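Local coordinates for protein putative sugar ABC transporter (Yersinia enterocolitica subsp. enterocolitica 8081, PDB 5ULB) that probably serves as the periplasmic sugar-binding component of an ABC transporter, with a methylthioribose-type ligand held between its two lobes, at residues Val93-Ile96 with Val97-Ile101. Sequence-based numbering, arbitrary orientation. Where two conformers were deposited one is given.
Sequences VKRI and VANGI
Asn99 folds its amide back onto the last turn of the helix, where ND2 donates to Arg95 O at 2.8 Å with an almost straight N-H...O angle of 174°. The acceptor lies in the amide plane, while the donor itself is tilted from the carbonyl plane. Asn99 N reaches Arg95 O from the opposite face at 3.1 Å, so one carbonyl is gripped twice by the same residue. With CG beside its own backbone N (chi1 -75°), the Asn99 side chain is placed for this return. Arg95 runs alongside; in the given one of its two conformers a water lies between NH2 and Asn99 ND2, a tentative bridge, and NH1 hydrogen-bonds to Asn69 OD1 of helix 61-73.

On the buried side, Ile96 CG2 packs 3.7 Å from Ile101 CB; Ile79 of strand 78-82 touches both residues, while Val103 of strand 102-106 touches Ile96. The bond from Ile101 N to Ile96 O (3.3 Å) ties this pair, and Gly100 N to Val97 O (2.9 Å) closes the inner turn. Gly100 supplies the required positive phi (71°). Together they define a Schellman motif, terminating helix 89-98 and turning the chain into strand 102-106 of a beta-alpha-beta unit in the periplasmic-binding-protein fold.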
loop_
_atom_site.group_PDB
_atom_site.type_symbol
_atom_site.label_atom_id
_atom_site.label_comp_id
_atom_site.label_asym_id
_atom_site.label_seq_id
_atom_site.Cartn_x
_atom_site.Cartn_y
_atom_site.Cartn_z
ATOM N N VAL A 93 -0.481 17.948 9.465
ATOM C CA VAL A 93 0.893 17.564 9.779
ATOM C C VAL A 93 1.670 18.672 10.386
ATOM O O VAL A 93 2.435 18.473 11.330
ATOM C CB VAL A 93 1.560 16.906 8.575
ATOM C CG1 VAL A 93 3.036 16.617 8.886
ATOM C CG2 VAL A 93 0.876 15.627 8.182
ATOM N N LYS A 94 1.472 19.886 9.887
ATOM C CA LYS A 94 2.123 21.011 10.525
ATOM C C LYS A 94 1.713 21.159 12.041
ATOM O O LYS A 94 2.519 21.532 12.905
ATOM C CB LYS A 94 1.883 22.362 9.849
ATOM C CG LYS A 94 2.581 22.436 8.474
ATOM C CD LYS A 94 2.204 23.737 7.770
ATOM C CE LYS A 94 2.917 23.766 6.440
ATOM N NZ LYS A 94 2.585 25.009 5.761
ATOM N N ARG A 95 0.444 20.836 12.346
ATOM C CA ARG A 95 -0.032 20.938 13.719
ATOM C C ARG A 95 0.631 19.777 14.584
ATOM O O ARG A 95 0.972 19.958 15.747
ATOM C CB ARG A 95 -1.566 20.868 13.765
ATOM C CG ARG A 95 -2.157 21.337 15.098
ATOM C CD ARG A 95 -3.613 21.875 14.965
ATOM N NE ARG A 95 -4.498 20.790 15.201
ATOM C CZ ARG A 95 -4.772 20.262 16.396
ATOM N NH1 ARG A 95 -5.587 19.209 16.443
ATOM N NH2 ARG A 95 -4.230 20.721 17.548
ATOM N N ILE A 96 0.814 18.616 13.976
ATOM C CA ILE A 96 1.447 17.511 14.664
ATOM C C ILE A 96 2.840 17.963 15.039
ATOM O O ILE A 96 3.277 17.816 16.178
ATOM C CB ILE A 96 1.517 16.263 13.765
ATOM C CG1 ILE A 96 0.100 15.698 13.503
ATOM C CG2 ILE A 96 2.351 15.152 14.411
ATOM C CD1 ILE A 96 0.044 14.570 12.463
ATOM N N VAL A 97 3.584 18.461 14.070
ATOM C CA VAL A 97 4.986 18.917 14.300
ATOM C C VAL A 97 5.039 20.026 15.369
ATOM O O VAL A 97 5.903 20.046 16.278
ATOM C CB VAL A 97 5.625 19.387 12.999
ATOM C CG1 VAL A 97 6.969 20.007 13.304
ATOM C CG2 VAL A 97 5.782 18.201 12.079
ATOM N N ALA A 98 4.077 20.994 15.273
ATOM C CA ALA A 98 4.054 22.111 16.235
ATOM C C ALA A 98 3.825 21.670 17.653
ATOM O O ALA A 98 4.200 22.351 18.538
ATOM C CB ALA A 98 2.962 23.085 15.846
ATOM N N ASN A 99 3.191 20.515 17.803
ATOM C CA ASN A 99 2.923 19.894 19.114
ATOM C C ASN A 99 3.989 18.940 19.536
ATOM O O ASN A 99 3.839 18.361 20.611
ATOM C CB ASN A 99 1.571 19.212 19.185
ATOM C CG ASN A 99 0.375 20.184 19.297
ATOM O OD1 ASN A 99 -0.036 20.422 20.374
ATOM N ND2 ASN A 99 -0.118 20.764 18.202
ATOM N N GLY A 100 5.135 18.901 18.872
ATOM C CA GLY A 100 6.256 18.111 19.316
ATOM C C GLY A 100 6.088 16.631 19.174
ATOM O O GLY A 100 6.783 15.891 19.883
ATOM N N ILE A 101 5.245 16.217 18.237
ATOM C CA ILE A 101 4.941 14.783 18.041
ATOM C C ILE A 101 5.742 14.313 16.788
ATOM O O ILE A 101 5.674 14.951 15.739
ATOM C CB ILE A 101 3.446 14.618 17.865
ATOM C CG1 ILE A 101 2.671 15.072 19.161
ATOM C CG2 ILE A 101 3.067 13.159 17.506
ATOM C CD1 ILE A 101 1.171 15.066 18.923
HETATM O O HOH W 1 -2.606 22.572 18.195
#